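Local atomic coordinates of putative lipoprotein (Parabacteroides distasonis, PDB entry 4FVS), a protein that is of unknown function but, as a putative lipoprotein of the LolA/LolB clan, probably binds lipid or another hydrophobic ligand. Residues Ile60-Asp65 / Ser90-Asn95; Asn95-Glu100 / Lys126-Lys131. All coordinates share one frame; numbering follows the deposited sequence.

How the contacts relate
Contact 1 and contact 2 follow each other along the chain and share Asn95: the loop 90-95 first meets the start of strand 60-71, then runs into strand 96-98, which pairs with strand 123-129. Their centres lie about 10 Å apart, on the same side of the molecule and at its surface. They also touch directly. Asn62 ND2 of contact 1 lies 3.0 Å from Val96 O of contact 2, a probable hydrogen bond, and the CE methyl of Met92 packs on Ile127 and Ile98. Strand 96-98 is an outermost strand of the antiparallel order, so the two contacts bring strands 60-71 and 123-129, far apart in that order, together on residues 90-98.

Contact 1: residues Ile60-Asp65 / Ser90-Asn95; sequences IVNKGD and SEMNTN
The side-chain amide of Asn62 reaches across to the backbone of loop 90-95, where ND2 donates to Asn93 O at 3.0 Å. The N-H...O angle is 142° and the acceptor lies close to the amide plane, although the donor is tilted 32° from the plane of the Asn93 carbonyl. With CG anti to the backbone N (chi1 -152°), the amide is carried past Met92, a selenomethionine whose SE lies 3.9 Å from Asn62 CG. Elsewhere along the contact, Val61 CB approaches Met92 O at 3.6 Å; farther on, Thr94 CG2 packs 3.5 Å from Lys63 NZ. Outside the two segments, Asn62 OD1 is bonded to Tyr51 OH and ND2 also donates to Val96 O; these bonds would help fix the amide's rotation. Replacing Asn62 by an alanine removes the amide, which would probably leave Asn93 O and Val96 O without their common donor and Tyr51 OH without its partner. On the loop, Asn93 OD1 accepts from Asn95 N at 2.8 Å, closing an Asx turn. On the strand, Val61 and Asn62 both face Tyr53, a classic beta bulge where the chain turns a corner at Val61, so the contact sets an Asx-turn loop against a bulged strand of this LolA/LolB-clan fold.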
loop_
_atom_site.group_PDB
_atom_site.type_symbol
_atom_site.label_atom_id
_atom_site.label_comp_id
_atom_site.label_asym_id
_atom_site.label_seq_id
_atom_site.Cartn_x
_atom_site.Cartn_y
_atom_site.Cartn_z
ATOM N N ILE A 60 -15.036 -12.421 -4.369
ATOM C CA ILE A 60 -13.733 -11.921 -4.805
ATOM C C ILE A 60 -13.917 -10.711 -5.728
ATOM O O ILE A 60 -14.731 -10.771 -6.664
ATOM C CB ILE A 60 -12.909 -13.044 -5.508
ATOM C CG1 ILE A 60 -12.819 -14.305 -4.625
ATOM C CG2 ILE A 60 -11.507 -12.531 -5.891
ATOM C CD1 ILE A 60 -12.591 -15.608 -5.344
ATOM N N VAL A 61 -13.154 -9.623 -5.481
ATOM C CA VAL A 61 -13.197 -8.405 -6.299
ATOM C C VAL A 61 -11.855 -8.253 -7.006
ATOM O O VAL A 61 -11.798 -7.636 -8.055
ATOM C CB VAL A 61 -13.605 -7.119 -5.538
ATOM C CG1 VAL A 61 -14.884 -7.353 -4.757
ATOM C CG2 VAL A 61 -12.504 -6.623 -4.608
ATOM N N ASN A 62 -10.776 -8.797 -6.446
ATOM C CA ASN A 62 -9.459 -8.768 -7.080
ATOM C C ASN A 62 -8.561 -9.759 -6.414
ATOM O O ASN A 62 -8.683 -10.009 -5.218
ATOM C CB ASN A 62 -8.812 -7.370 -7.059
ATOM C CG ASN A 62 -7.858 -7.127 -8.207
ATOM O OD1 ASN A 62 -6.629 -6.991 -8.042
ATOM N ND2 ASN A 62 -8.412 -7.069 -9.414
ATOM N N LYS A 63 -7.661 -10.316 -7.193
ATOM C CA LYS A 63 -6.665 -11.263 -6.733
ATOM C C LYS A 63 -5.430 -11.055 -7.588
ATOM O O LYS A 63 -5.542 -10.678 -8.762
ATOM C CB LYS A 63 -7.178 -12.736 -6.760
ATOM C CG LYS A 63 -7.635 -13.240 -8.128
ATOM C CD LYS A 63 -7.807 -14.741 -8.188
ATOM C CE LYS A 63 -8.100 -15.236 -9.594
ATOM N NZ LYS A 63 -9.532 -15.102 -9.965
ATOM N N GLY A 64 -4.272 -11.269 -6.979
ATOM C CA GLY A 64 -2.987 -11.113 -7.628
ATOM C C GLY A 64 -1.857 -11.382 -6.669
ATOM O O GLY A 64 -2.078 -11.938 -5.590
ATOM N N ASP A 65 -0.648 -10.967 -7.049
ATOM C CA ASP A 65 0.549 -11.129 -6.240
ATOM C C ASP A 65 1.342 -9.799 -6.170
ATOM O O ASP A 65 1.227 -8.952 -7.058
ATOM C CB ASP A 65 1.418 -12.279 -6.756
ATOM C CG ASP A 65 1.613 -12.345 -8.253
ATOM O OD1 ASP A 65 2.305 -11.449 -8.804
ATOM O OD2 ASP A 65 1.139 -13.335 -8.868
ATOM N N SER A 90 -13.166 -0.716 -4.572
ATOM C CA SER A 90 -14.606 -0.772 -4.894
ATOM C C SER A 90 -14.808 -0.709 -6.428
ATOM O O SER A 90 -15.627 -1.447 -7.004
ATOM C CB SER A 90 -15.367 0.359 -4.196
ATOM O OG SER A 90 -14.885 1.647 -4.554
ATOM N N GLU A 91 -14.000 0.142 -7.082
ATOM C CA GLU A 91 -13.950 0.312 -8.530
ATOM C C GLU A 91 -13.258 -0.927 -9.180
ATOM O O GLU A 91 -12.487 -0.767 -10.147
ATOM C CB GLU A 91 -13.173 1.625 -8.836
ATOM C CG GLU A 91 -13.928 2.901 -8.523
ATOM C CD GLU A 91 -15.081 3.139 -9.474
ATOM O OE1 GLU A 91 -14.838 3.748 -10.541
ATOM O OE2 GLU A 91 -16.201 2.650 -9.196
HETATM N N MSE A 92 -13.493 -2.158 -8.635
HETATM C CA MSE A 92 -12.732 -3.291 -9.118
HETATM C C MSE A 92 -13.470 -4.595 -9.231
HETATM O O MSE A 92 -14.304 -4.973 -8.397
HETATM C CB MSE A 92 -11.544 -3.555 -8.208
HETATM C CG MSE A 92 -10.305 -2.867 -8.617
HETATM SE SE MSE A 92 -8.969 -3.524 -7.413
HETATM C CE MSE A 92 -7.358 -2.630 -7.948
ATOM N N ASN A 93 -13.059 -5.306 -10.290
ATOM C CA ASN A 93 -13.402 -6.653 -10.696
ATOM C C ASN A 93 -12.064 -7.367 -10.932
ATOM O O ASN A 93 -11.014 -6.732 -10.823
ATOM C CB ASN A 93 -14.347 -6.666 -11.895
ATOM C CG ASN A 93 -13.758 -6.172 -13.167
ATOM O OD1 ASN A 93 -12.965 -6.860 -13.795
ATOM N ND2 ASN A 93 -14.179 -4.995 -13.620
ATOM N N THR A 94 -12.076 -8.668 -11.190
ATOM C CA THR A 94 -10.831 -9.437 -11.291
ATOM C C THR A 94 -10.049 -9.161 -12.585
ATOM O O THR A 94 -8.864 -9.508 -12.643
ATOM C CB THR A 94 -11.105 -10.918 -11.133
ATOM O OG1 THR A 94 -12.207 -11.054 -10.239
ATOM C CG2 THR A 94 -9.903 -11.655 -10.556
ATOM N N ASN A 95 -10.672 -8.492 -13.580
ATOM C CA ASN A 95 -10.004 -8.116 -14.835
ATOM C C ASN A 95 -9.201 -6.841 -14.658
ATOM O O ASN A 95 -8.375 -6.515 -15.500
ATOM C CB ASN A 95 -11.005 -7.940 -15.975
ATOM C CG ASN A 95 -11.737 -9.193 -16.346
ATOM O OD1 ASN A 95 -11.167 -10.300 -16.358
ATOM N ND2 ASN A 95 -13.009 -9.022 -16.690
#

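Contact 2: residues Asn95-Glu100 / Lys126-Lys131; sequences NVDITE and KIYDKK
Strands 96-98 and 126-129 run antiparallel at 154°, their axes 4.6 Å apart, with Asp97 and Tyr128 as the hydrogen-bonded pair (Asp97 N to Tyr128 O 2.8 Å, and Tyr128 N back to Asp97 O) between the non-hydrogen-bonded pairs Val96-Asp129 and Ile98-Ile127. Beyond them the backbone bonds Lys130 N to Asn95 O and Thr99 N to Lys126 O extend the pairing at either end. The side chain of Thr99 adds to the latter: OG1, set between its backbone N and carbonyl carbon, accepts from Lys126 N at 2.8 Å.

On one face, Ile127 is the hub of the apolar packing. Its CG1 meets Val96 CG1 at 3.5 Å, while its CD1 meets Ile98 CD1 at 3.9 Å; Leu83 also touches Ile98. The other face carries Asp97 and Tyr128 side by side, carboxylate and ring planes 22° apart, with Asp97 CB making an off-centre CH-pi contact 4.2 Å from the Tyr128 ring centroid. Arg133 and Arg136 also touch this tyrosine. Asp97 OD1 accepts from Ile98 N, and OD2 crosses the Lys130 chain near CD and CE, 3.9 Å from Lys130 NZ, a long salt bridge. A water donates to Val96 O and weakly accepts from that NZ.

At the turn end, Asn95 and Asp129 pack side by side, pointing the same way, with CB of Asn95 3.4 Å from Asp129 OD1 and amide and carboxylate almost parallel (5°). That OD1 takes Lys131 N from above the carboxylate plane, forming an Asx turn. Strand 96-98 adds antiparallel to the hairpin of strands 123-129 and 132-154, as an outermost strand within this chain.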
loop_
_atom_site.group_PDB
_atom_site.type_symbol
_atom_site.label_atom_id
_atom_site.label_comp_id
_atom_site.label_asym_id
_atom_site.label_seq_id
_atom_site.Cartn_x
_atom_site.Cartn_y
_atom_site.Cartn_z
ATOM N N ASN A 95 -10.672 -8.492 -13.580
ATOM C CA ASN A 95 -10.004 -8.116 -14.835
ATOM C C ASN A 95 -9.201 -6.841 -14.658
ATOM O O ASN A 95 -8.375 -6.515 -15.500
ATOM C CB ASN A 95 -11.005 -7.940 -15.975
ATOM C CG ASN A 95 -11.737 -9.193 -16.346
ATOM O OD1 ASN A 95 -11.167 -10.300 -16.358
ATOM N ND2 ASN A 95 -13.009 -9.022 -16.690
ATOM N N VAL A 96 -9.433 -6.127 -13.556
ATOM C CA VAL A 96 -8.742 -4.886 -13.244
ATOM C C VAL A 96 -7.304 -5.189 -12.795
ATOM O O VAL A 96 -7.081 -5.999 -11.888
ATOM C CB VAL A 96 -9.513 -4.072 -12.202
ATOM C CG1 VAL A 96 -8.777 -2.794 -11.858
ATOM C CG2 VAL A 96 -10.911 -3.754 -12.704
ATOM N N ASP A 97 -6.331 -4.564 -13.472
ATOM C CA ASP A 97 -4.919 -4.695 -13.131
ATOM C C ASP A 97 -4.294 -3.301 -12.973
ATOM O O ASP A 97 -4.907 -2.295 -13.341
ATOM C CB ASP A 97 -4.156 -5.538 -14.171
ATOM C CG ASP A 97 -3.089 -6.443 -13.555
ATOM O OD1 ASP A 97 -2.533 -6.079 -12.487
ATOM O OD2 ASP A 97 -2.815 -7.515 -14.134
ATOM N N ILE A 98 -3.109 -3.245 -12.358
ATOM C CA ILE A 98 -2.360 -2.008 -12.154
ATOM C C ILE A 98 -0.942 -2.253 -12.659
ATOM O O ILE A 98 -0.392 -3.345 -12.482
ATOM C CB ILE A 98 -2.414 -1.519 -10.680
ATOM C CG1 ILE A 98 -3.869 -1.175 -10.269
ATOM C CG2 ILE A 98 -1.546 -0.303 -10.478
ATOM C CD1 ILE A 98 -4.135 -0.854 -8.796
ATOM N N THR A 99 -0.373 -1.241 -13.350
ATOM C CA THR A 99 0.984 -1.290 -13.907
ATOM C C THR A 99 1.987 -1.379 -12.764
ATOM O O THR A 99 1.769 -0.826 -11.677
ATOM C CB THR A 99 1.249 -0.084 -14.807
ATOM O OG1 THR A 99 0.951 1.107 -14.091
ATOM C CG2 THR A 99 0.436 -0.104 -16.078
ATOM N N GLU A 100 3.075 -2.106 -13.008
ATOM C CA GLU A 100 4.149 -2.313 -12.054
ATOM C C GLU A 100 4.995 -1.058 -11.938
ATOM O O GLU A 100 5.417 -0.501 -12.944
ATOM C CB GLU A 100 5.013 -3.512 -12.480
ATOM C CG GLU A 100 6.215 -3.771 -11.586
ATOM C CD GLU A 100 7.377 -4.429 -12.302
ATOM O OE1 GLU A 100 7.417 -5.681 -12.312
ATOM O OE2 GLU A 100 8.242 -3.700 -12.849
ATOM N N LYS A 126 -1.139 2.906 -13.918
ATOM C CA LYS A 126 -2.341 2.890 -14.701
ATOM C C LYS A 126 -3.206 1.727 -14.236
ATOM O O LYS A 126 -2.748 0.581 -14.149
ATOM C CB LYS A 126 -2.044 2.830 -16.180
ATOM C CG LYS A 126 -3.141 3.497 -16.980
ATOM C CD LYS A 126 -2.887 3.487 -18.433
ATOM C CE LYS A 126 -1.677 4.301 -18.803
ATOM N NZ LYS A 126 -1.875 5.768 -18.836
ATOM N N ILE A 127 -4.426 2.040 -13.844
ATOM C CA ILE A 127 -5.372 1.001 -13.453
ATOM C C ILE A 127 -6.261 0.772 -14.693
ATOM O O ILE A 127 -6.754 1.735 -15.283
ATOM C CB ILE A 127 -6.111 1.351 -12.152
ATOM C CG1 ILE A 127 -7.143 0.301 -11.789
ATOM C CG2 ILE A 127 -6.697 2.764 -12.153
ATOM C CD1 ILE A 127 -7.493 0.319 -10.299
ATOM N N TYR A 128 -6.334 -0.471 -15.173
ATOM C CA TYR A 128 -7.020 -0.790 -16.424
ATOM C C TYR A 128 -7.681 -2.154 -16.383
ATOM O O TYR A 128 -7.343 -2.968 -15.532
ATOM C CB TYR A 128 -5.986 -0.763 -17.592
ATOM C CG TYR A 128 -4.873 -1.794 -17.475
ATOM C CD1 TYR A 128 -3.734 -1.539 -16.719
ATOM C CD2 TYR A 128 -4.971 -3.032 -18.105
ATOM C CE1 TYR A 128 -2.732 -2.499 -16.567
ATOM C CE2 TYR A 128 -3.970 -3.999 -17.969
ATOM C CZ TYR A 128 -2.854 -3.732 -17.191
ATOM O OH TYR A 128 -1.865 -4.687 -17.063
ATOM N N ASP A 129 -8.530 -2.435 -17.386
ATOM C CA ASP A 129 -9.205 -3.708 -17.594
ATOM C C ASP A 129 -8.333 -4.556 -18.533
ATOM O O ASP A 129 -8.133 -4.180 -19.681
ATOM C CB ASP A 129 -10.625 -3.436 -18.166
ATOM C CG ASP A 129 -11.555 -4.614 -18.476
ATOM O OD1 ASP A 129 -11.066 -5.762 -18.551
ATOM O OD2 ASP A 129 -12.766 -4.370 -18.704
ATOM N N LYS A 130 -7.792 -5.682 -18.035
ATOM C CA LYS A 130 -6.950 -6.643 -18.770
ATOM C C LYS A 130 -7.578 -7.072 -20.095
ATOM O O LYS A 130 -6.851 -7.274 -21.080
ATOM C CB LYS A 130 -6.688 -7.910 -17.917
ATOM C CG LYS A 130 -5.577 -7.733 -16.867
ATOM C CD LYS A 130 -5.338 -8.975 -15.993
ATOM C CE LYS A 130 -6.133 -8.964 -14.701
ATOM N NZ LYS A 130 -5.710 -10.051 -13.778
ATOM N N LYS A 131 -8.931 -7.195 -20.118
ATOM C CA LYS A 131 -9.729 -7.637 -21.269
ATOM C C LYS A 131 -10.084 -6.470 -22.218
ATOM O O LYS A 131 -10.344 -6.719 -23.409
ATOM C CB LYS A 131 -11.018 -8.341 -20.806
ATOM C CG LYS A 131 -10.828 -9.493 -19.803
ATOM C CD LYS A 131 -10.446 -10.840 -20.418
ATOM C CE LYS A 131 -10.426 -11.920 -19.358
ATOM N NZ LYS A 131 -10.397 -13.296 -19.938
HETATM O O HOH W 1 -4.844 -8.276 -11.101
#